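Local structure of sulfate adenylyltransferase (Allochromatium vinosum, 4DNX) at residues L61-S66 with M71-G76; T333-K338 with P375-R380; S38-N43 with D56-L61. The protein catalyses the transfer of the adenylyl group of ATP to sulfate, yielding adenosine 5'-phosphosulfate and diphosphate. All coordinates share one frame; numbering follows the deposited sequence.

Contact 1: L61-S66 with M71-G76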
loop_
_atom_site.group_PDB
_atom_site.type_symbol
_atom_site.label_atom_id
_atom_site.label_comp_id
_atom_site.label_asym_id
_atom_site.label_seq_id
_atom_site.Cartn_x
_atom_site.Cartn_y
_atom_site.Cartn_z
ATOM N N LEU A 61 7.428 -31.930 9.580
ATOM C CA LEU A 61 6.926 -32.322 10.881
ATOM C C LEU A 61 7.976 -32.139 11.983
ATOM O O LEU A 61 7.649 -31.683 13.079
ATOM C CB LEU A 61 6.498 -33.791 10.843
ATOM C CG LEU A 61 5.059 -34.065 11.204
ATOM C CD1 LEU A 61 4.810 -35.587 11.256
ATOM C CD2 LEU A 61 4.648 -33.380 12.516
ATOM N N ALA A 62 9.239 -32.469 11.712
ATOM C CA ALA A 62 10.283 -32.256 12.760
ATOM C C ALA A 62 10.439 -30.777 13.211
ATOM O O ALA A 62 10.540 -30.491 14.397
ATOM C CB ALA A 62 11.641 -32.829 12.301
ATOM N N ASP A 63 10.454 -29.856 12.260
ATOM C CA ASP A 63 10.485 -28.439 12.605
ATOM C C ASP A 63 9.204 -27.990 13.325
ATOM O O ASP A 63 9.255 -27.160 14.251
ATOM C CB ASP A 63 10.694 -27.572 11.343
ATOM C CG ASP A 63 12.134 -27.600 10.848
ATOM O OD1 ASP A 63 13.042 -27.743 11.696
ATOM O OD2 ASP A 63 12.364 -27.472 9.618
ATOM N N ALA A 64 8.048 -28.483 12.864
ATOM C CA ALA A 64 6.783 -28.142 13.531
ATOM C C ALA A 64 6.746 -28.632 14.984
ATOM O O ALA A 64 6.291 -27.888 15.898
ATOM C CB ALA A 64 5.567 -28.642 12.727
ATOM N N LEU A 65 7.243 -29.860 15.214
ATOM C CA LEU A 65 7.285 -30.426 16.598
ATOM C C LEU A 65 8.246 -29.622 17.462
ATOM O O LEU A 65 7.940 -29.296 18.610
ATOM C CB LEU A 65 7.650 -31.910 16.558
ATOM C CG LEU A 65 6.517 -32.744 15.979
ATOM C CD1 LEU A 65 7.173 -34.019 15.401
ATOM C CD2 LEU A 65 5.482 -33.084 17.055
ATOM N N SER A 66 9.361 -29.216 16.858
ATOM C CA SER A 66 10.357 -28.449 17.609
ATOM C C SER A 66 9.821 -27.028 17.922
ATOM O O SER A 66 9.956 -26.552 19.048
ATOM C CB SER A 66 11.674 -28.381 16.840
ATOM O OG SER A 66 12.693 -27.811 17.674
ATOM N N MET A 71 9.839 -23.500 20.742
ATOM C CA MET A 71 9.932 -22.265 19.965
ATOM C C MET A 71 11.190 -22.179 19.122
ATOM O O MET A 71 11.657 -21.090 18.822
ATOM C CB MET A 71 9.761 -21.018 20.861
ATOM C CG MET A 71 8.517 -21.016 21.754
ATOM S SD MET A 71 8.538 -19.405 22.659
ATOM C CE MET A 71 7.874 -19.809 24.251
ATOM N N THR A 72 11.716 -23.325 18.698
ATOM C CA THR A 72 12.834 -23.353 17.743
ATOM C C THR A 72 12.573 -24.348 16.621
ATOM O O THR A 72 11.859 -25.340 16.803
ATOM C CB THR A 72 14.194 -23.736 18.411
ATOM O OG1 THR A 72 14.126 -25.088 18.909
ATOM C CG2 THR A 72 14.548 -22.799 19.543
ATOM N N LEU A 73 13.186 -24.097 15.473
ATOM C CA LEU A 73 13.300 -25.096 14.417
ATOM C C LEU A 73 14.389 -26.142 14.741
ATOM O O LEU A 73 15.208 -25.976 15.670
ATOM C CB LEU A 73 13.587 -24.387 13.093
ATOM C CG LEU A 73 12.557 -23.272 12.755
ATOM C CD1 LEU A 73 12.854 -22.718 11.393
ATOM C CD2 LEU A 73 11.136 -23.807 12.822
ATOM N N THR A 74 14.394 -27.265 14.014
ATOM C CA THR A 74 15.446 -28.293 14.259
ATOM C C THR A 74 16.883 -27.779 14.104
ATOM O O THR A 74 17.779 -28.257 14.792
ATOM C CB THR A 74 15.287 -29.567 13.377
ATOM O OG1 THR A 74 15.249 -29.196 11.992
ATOM C CG2 THR A 74 14.018 -30.328 13.772
ATOM N N ASP A 75 17.083 -26.773 13.234
ATOM C CA ASP A 75 18.415 -26.193 13.065
ATOM C C ASP A 75 18.763 -25.124 14.093
ATOM O O ASP A 75 19.869 -24.567 14.079
ATOM C CB ASP A 75 18.631 -25.707 11.617
ATOM C CG ASP A 75 17.915 -24.405 11.289
ATOM O OD1 ASP A 75 17.006 -23.913 12.022
ATOM O OD2 ASP A 75 18.260 -23.857 10.212
ATOM N N GLY A 76 17.840 -24.847 15.004
ATOM C CA GLY A 76 18.122 -23.932 16.089
ATOM C C GLY A 76 17.605 -22.520 15.929
ATOM O O GLY A 76 17.647 -21.759 16.897
HETATM O O HOH W 1 15.313 -26.411 10.553
#
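D63 and T74 form the firmer polar link of this contact, and S66 is the other main residue. The chain leaves helix 61-70 at M71, the first residue past the helix, whose positive phi turns the loop back along the helix it has just left. The link runs through one carboxylate oxygen. D63 OD1 accepts T74 N at 2.7 Å, the amide arriving nearly along the C-O axis with an N-H...O angle of 157°. It also accepts T74 OG1 at 2.7 Å, this time on the syn side and 29° out of the carboxylate plane. T74 can offer both donors because its OG1 is tucked between its own N and carbonyl carbon (chi1 55°), close to the N-H it works with. A water gives OD1 a third donor, at 2.9 Å, and itself accepts from D75 N, so the loop is gripped at two successive residues.

T74 uses its methyl on the helix: CG2 lies 3.8 Å from A62 CB and 3.5 Å from A62 O. One turn along the helix, S66 points its CB at the loop and sends OG toward the carbonyl O of T72. A hydrogen bond is modelled there, but T72 O sits too close to S66 for its position to be trusted. T72 OG1 is hydrogen-bonded to S70 OG.

T74 is itself the second residue of a type I turn from L73 to G76, closed by G76 N on L73 O. With OD1 holding two protein donors and a water, the negative charge of D63 is probably well stabilised, while that of D75 nearby is paired with R77.

Contact 2: T333-K338 with P375-R380; sequences TAYSKK and PPEFSR
Y335 and E377 mark the nearest approach of the two backbones, with Y335 CA 6.6 Å from E377 CA. Both segments belong to the ATP-sulfurylase domain. The 333-338 side is an extended strand as far as S336. The 375-380 side is a tight turn: P375 O accepts both F378 N, at 2.9 Å, and S379 N, at 3.1 Å, which brings E377 and F378 round to face the strand. At this separation the meeting is left to side chains.

The Y335 ring stands out from the strand with CG anti to the backbone N (chi1 179°) and presents a face to the turn. E377 CG lies almost exactly over the middle of that face, 3.5 Å from the ring centroid and 8° off the normal, a clear CH-pi contact. E377 CB covers the neighbouring part of the ring, 3.6 Å from Y335 CD1. The bend at chi2 carries the glutamate's carboxylate away from the ring, its plane 72° from that of the ring, and CB and CG do the touching. F378 meets the root of the tyrosine, its CZ 4.1 Å from Y335 CB, while one face of its own ring is partly covered by E377 CB. Were Y335 cut back to an alanine, the E377 methylenes would probably lose the aromatic face they rest on, and a gap would open between turn and strand.

Strand 333-336 is the middle one of a three-stranded antiparallel sheet, between 341-344 and 356-357, and I357 on the latter touches both Y335 and F378. The turn is also joined to the start of helix 206-219, where F378 shares a backbone hydrogen bond with R206, and R380, the N-cap of helix 381-393, forms a salt bridge with E209.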
loop_
_atom_site.group_PDB
_atom_site.type_symbol
_atom_site.label_atom_id
_atom_site.label_comp_id
_atom_site.label_asym_id
_atom_site.label_seq_id
_atom_site.Cartn_x
_atom_site.Cartn_y
_atom_site.Cartn_z
ATOM N N THR A 333 -7.218 0.695 32.475
ATOM C CA THR A 333 -7.187 2.163 32.666
ATOM C C THR A 333 -8.508 2.668 33.223
ATOM O O THR A 333 -9.531 1.967 33.209
ATOM C CB THR A 333 -6.971 2.931 31.337
ATOM O OG1 THR A 333 -8.066 2.666 30.440
ATOM C CG2 THR A 333 -5.661 2.574 30.649
ATOM N N ALA A 334 -8.492 3.900 33.728
ATOM C CA ALA A 334 -9.690 4.585 34.207
ATOM C C ALA A 334 -9.369 6.076 34.099
ATOM O O ALA A 334 -8.212 6.442 33.929
ATOM C CB ALA A 334 -9.995 4.231 35.648
ATOM N N TYR A 335 -10.394 6.917 34.168
ATOM C CA TYR A 335 -10.196 8.339 34.184
ATOM C C TYR A 335 -10.033 8.710 35.643
ATOM O O TYR A 335 -10.895 8.406 36.470
ATOM C CB TYR A 335 -11.427 9.079 33.628
ATOM C CG TYR A 335 -11.288 10.591 33.637
ATOM C CD1 TYR A 335 -10.607 11.247 32.608
ATOM C CD2 TYR A 335 -11.844 11.357 34.664
ATOM C CE1 TYR A 335 -10.479 12.644 32.601
ATOM C CE2 TYR A 335 -11.710 12.744 34.672
ATOM C CZ TYR A 335 -11.020 13.368 33.626
ATOM O OH TYR A 335 -10.923 14.748 33.649
ATOM N N SER A 336 -8.915 9.364 35.955
ATOM C CA SER A 336 -8.677 9.895 37.293
ATOM C C SER A 336 -9.289 11.281 37.438
ATOM O O SER A 336 -8.902 12.206 36.709
ATOM C CB SER A 336 -7.171 10.048 37.570
ATOM O OG SER A 336 -6.996 10.774 38.788
ATOM N N LYS A 337 -10.209 11.426 38.388
ATOM C CA LYS A 337 -10.815 12.708 38.672
ATOM C C LYS A 337 -9.766 13.632 39.274
ATOM O O LYS A 337 -9.805 14.852 39.054
ATOM C CB LYS A 337 -11.932 12.547 39.696
ATOM C CG LYS A 337 -13.160 11.834 39.151
ATOM C CD LYS A 337 -14.274 11.922 40.164
ATOM C CE LYS A 337 -14.866 10.556 40.405
ATOM N NZ LYS A 337 -15.893 10.654 41.458
ATOM N N LYS A 338 -8.850 13.057 40.059
ATOM C CA LYS A 338 -7.825 13.852 40.745
ATOM C C LYS A 338 -6.812 14.436 39.759
ATOM O O LYS A 338 -6.374 15.576 39.931
ATOM C CB LYS A 338 -7.087 13.028 41.795
ATOM C CG LYS A 338 -7.851 12.808 43.077
ATOM C CD LYS A 338 -7.057 11.893 44.014
ATOM C CE LYS A 338 -7.044 12.427 45.419
ATOM N NZ LYS A 338 -7.409 11.374 46.404
ATOM N N PRO A 375 -19.127 10.684 27.468
ATOM C CA PRO A 375 -18.470 11.829 28.066
ATOM C C PRO A 375 -17.103 12.041 27.431
ATOM O O PRO A 375 -16.499 11.068 26.924
ATOM C CB PRO A 375 -18.355 11.438 29.546
ATOM C CG PRO A 375 -19.411 10.430 29.763
ATOM C CD PRO A 375 -19.523 9.688 28.484
ATOM N N PRO A 376 -16.623 13.287 27.369
ATOM C CA PRO A 376 -15.330 13.537 26.700
ATOM C C PRO A 376 -14.133 12.899 27.412
ATOM O O PRO A 376 -13.055 12.804 26.825
ATOM C CB PRO A 376 -15.214 15.069 26.666
ATOM C CG PRO A 376 -16.138 15.543 27.755
ATOM C CD PRO A 376 -17.262 14.540 27.827
ATOM N N GLU A 377 -14.340 12.427 28.645
ATOM C CA GLU A 377 -13.326 11.627 29.362
ATOM C C GLU A 377 -13.073 10.260 28.707
ATOM O O GLU A 377 -12.025 9.636 28.942
ATOM C CB GLU A 377 -13.747 11.394 30.814
ATOM C CG GLU A 377 -13.892 12.676 31.635
ATOM C CD GLU A 377 -14.980 13.607 31.088
ATOM O OE1 GLU A 377 -14.644 14.742 30.664
ATOM O OE2 GLU A 377 -16.155 13.180 31.050
ATOM N N PHE A 378 -14.029 9.789 27.894
ATOM C CA PHE A 378 -13.940 8.442 27.320
ATOM C C PHE A 378 -13.969 8.378 25.794
ATOM O O PHE A 378 -13.513 7.376 25.209
ATOM C CB PHE A 378 -15.039 7.560 27.898
ATOM C CG PHE A 378 -14.983 7.466 29.407
ATOM C CD1 PHE A 378 -14.021 6.654 30.031
ATOM C CD2 PHE A 378 -15.835 8.214 30.178
ATOM C CE1 PHE A 378 -13.966 6.573 31.427
ATOM C CE2 PHE A 378 -15.787 8.144 31.578
ATOM C CZ PHE A 378 -14.844 7.320 32.192
ATOM N N SER A 379 -14.505 9.420 25.157
ATOM C CA SER A 379 -14.565 9.447 23.678
ATOM C C SER A 379 -14.349 10.866 23.144
ATOM O O SER A 379 -14.881 11.850 23.694
ATOM C CB SER A 379 -15.913 8.876 23.194
ATOM O OG SER A 379 -15.887 8.659 21.788
ATOM N N ARG A 380 -13.559 10.989 22.074
ATOM C CA ARG A 380 -13.389 12.314 21.437
ATOM C C ARG A 380 -14.638 12.648 20.638
ATOM O O ARG A 380 -15.158 11.754 19.927
ATOM C CB ARG A 380 -12.181 12.272 20.502
ATOM C CG ARG A 380 -10.882 11.826 21.193
ATOM C CD ARG A 380 -10.546 12.766 22.382
ATOM N NE ARG A 380 -9.167 12.553 22.844
ATOM C CZ ARG A 380 -8.549 13.377 23.694
ATOM N NH1 ARG A 380 -9.194 14.437 24.180
ATOM N NH2 ARG A 380 -7.294 13.144 24.083
#

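Contact 3: S38-N43 with D56-L61; sequences SQAAGN and DGFMNL
F58 is the residue that crosses from the 56-61 segment to A40 and N43 on helix 38-48, all three buried inside the PUA-like domain. The segment starts at D56, and G57 then opens the short strand 57-58, an antiparallel partner of strand 155-163 in the mixed sheet of this domain.

F58 comes next. Its CG is anti to the carbonyl carbon (chi1 -69°), and the ring reaches the helix with its far end, CE1 and CZ. A40 CB is 4.0 Å from F58 CE1. N43, one turn further, sets its CB 3.8 Å from the same F58 CE1, with its amide plane turned 53° from the ring.

Past the ring the segment leaves helix 38-48 behind. M59 leads on to N60, the N-cap of helix 61-70, whose OD1 accepts D63 N, and with L61 that helix begins.

What the segment gives helix 38-48 is therefore the far end of a single ring. There a polar oxygen meets the weakly positive rim of the aromatic: the carbonyl O of A40 lies at the ring edge, near its plane, 3.4 Å from F58 CZ.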
loop_
_atom_site.group_PDB
_atom_site.type_symbol
_atom_site.label_atom_id
_atom_site.label_comp_id
_atom_site.label_asym_id
_atom_site.label_seq_id
_atom_site.Cartn_x
_atom_site.Cartn_y
_atom_site.Cartn_z
ATOM N N SER A 38 -7.467 -21.580 5.095
ATOM C CA SER A 38 -7.264 -20.148 5.380
ATOM C C SER A 38 -6.038 -19.919 6.299
ATOM O O SER A 38 -5.322 -18.878 6.137
ATOM C CB SER A 38 -8.570 -19.540 5.948
ATOM O OG SER A 38 -8.480 -18.160 6.208
ATOM N N GLN A 39 -5.775 -20.847 7.243
ATOM C CA GLN A 39 -4.609 -20.742 8.121
ATOM C C GLN A 39 -3.304 -20.787 7.305
ATOM O O GLN A 39 -2.456 -19.912 7.471
ATOM C CB GLN A 39 -4.634 -21.829 9.226
ATOM C CG GLN A 39 -3.314 -21.937 9.985
ATOM C CD GLN A 39 -3.422 -22.962 11.105
ATOM O OE1 GLN A 39 -2.759 -24.027 11.081
ATOM N NE2 GLN A 39 -4.267 -22.661 12.089
ATOM N N ALA A 40 -3.185 -21.757 6.413
ATOM C CA ALA A 40 -1.995 -21.813 5.568
ATOM C C ALA A 40 -1.904 -20.575 4.667
ATOM O O ALA A 40 -0.793 -20.106 4.345
ATOM C CB ALA A 40 -1.985 -23.091 4.732
ATOM N N ALA A 41 -3.041 -20.117 4.122
ATOM C CA ALA A 41 -3.001 -18.928 3.249
ATOM C C ALA A 41 -2.482 -17.699 4.008
ATOM O O ALA A 41 -1.725 -16.876 3.464
ATOM C CB ALA A 41 -4.393 -18.672 2.589
ATOM N N GLY A 42 -2.923 -17.531 5.248
ATOM C CA GLY A 42 -2.444 -16.407 6.078
ATOM C C GLY A 42 -0.954 -16.547 6.363
ATOM O O GLY A 42 -0.201 -15.561 6.360
ATOM N N ASN A 43 -0.525 -17.776 6.609
ATOM C CA ASN A 43 0.895 -18.069 6.853
ATOM C C ASN A 43 1.665 -17.625 5.597
ATOM O O ASN A 43 2.752 -16.989 5.689
ATOM C CB ASN A 43 1.114 -19.592 7.048
ATOM C CG ASN A 43 0.673 -20.121 8.437
ATOM O OD1 ASN A 43 0.474 -19.359 9.372
ATOM N ND2 ASN A 43 0.567 -21.446 8.556
ATOM N N ASP A 56 11.564 -19.666 4.992
ATOM C CA ASP A 56 11.357 -19.766 3.522
ATOM C C ASP A 56 10.055 -20.364 3.044
ATOM O O ASP A 56 9.734 -20.256 1.861
ATOM C CB ASP A 56 12.543 -20.465 2.816
ATOM C CG ASP A 56 12.660 -21.918 3.142
ATOM O OD1 ASP A 56 11.684 -22.541 3.652
ATOM O OD2 ASP A 56 13.753 -22.471 2.852
ATOM N N GLY A 57 9.286 -20.943 3.958
ATOM C CA GLY A 57 8.063 -21.627 3.563
ATOM C C GLY A 57 7.500 -22.489 4.664
ATOM O O GLY A 57 7.654 -22.193 5.839
ATOM N N PHE A 58 6.846 -23.585 4.278
ATOM C CA PHE A 58 6.110 -24.399 5.248
ATOM C C PHE A 58 7.014 -25.456 5.837
ATOM O O PHE A 58 7.868 -25.996 5.144
ATOM C CB PHE A 58 4.889 -25.037 4.587
ATOM C CG PHE A 58 3.802 -24.037 4.222
ATOM C CD1 PHE A 58 2.955 -23.505 5.211
ATOM C CD2 PHE A 58 3.630 -23.624 2.907
ATOM C CE1 PHE A 58 1.957 -22.590 4.872
ATOM C CE2 PHE A 58 2.631 -22.712 2.549
ATOM C CZ PHE A 58 1.784 -22.179 3.538
ATOM N N MET A 59 6.790 -25.747 7.110
ATOM C CA MET A 59 7.648 -26.605 7.922
ATOM C C MET A 59 7.367 -28.066 7.690
ATOM O O MET A 59 6.212 -28.477 7.524
ATOM C CB MET A 59 7.404 -26.318 9.410
ATOM C CG MET A 59 7.835 -24.961 9.842
ATOM S SD MET A 59 7.635 -24.790 11.624
ATOM C CE MET A 59 7.951 -23.027 11.800
ATOM N N ASN A 60 8.431 -28.879 7.755
ATOM C CA ASN A 60 8.210 -30.329 7.901
ATOM C C ASN A 60 7.789 -30.674 9.348
ATOM O O ASN A 60 7.790 -29.778 10.252
ATOM C CB ASN A 60 9.438 -31.138 7.466
ATOM C CG ASN A 60 10.673 -30.852 8.308
ATOM O OD1 ASN A 60 10.598 -30.470 9.486
ATOM N ND2 ASN A 60 11.829 -31.098 7.713
ATOM N N LEU A 61 7.428 -31.930 9.580
ATOM C CA LEU A 61 6.926 -32.322 10.881
ATOM C C LEU A 61 7.976 -32.139 11.983
ATOM O O LEU A 61 7.649 -31.683 13.079
ATOM C CB LEU A 61 6.498 -33.791 10.843
ATOM C CG LEU A 61 5.059 -34.065 11.204
ATOM C CD1 LEU A 61 4.810 -35.587 11.256
ATOM C CD2 LEU A 61 4.648 -33.380 12.516
#

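Overall arrangement
From the N terminus, contact 3 closes first: twelve residues separate 38-43 from 56-61, five of them still in helix 38-48, before strand 57-58 comes back against that helix. L61 is the last residue of segment 56-61 and the first of 61-66. Contact 1 then closes a much shorter loop, the turn back along helix 61-70. The two touch where M59 CE packs 3.4 Å from L73 CD2, making one continuous piece of the PUA-like domain. Contact 2, its centre about 47 Å from that of contact 1, closes the 36-residue excursion between 338 and 375 and joins a small antiparallel sheet to the turn before helix 381-393. The three follow in series, without nesting or crossing.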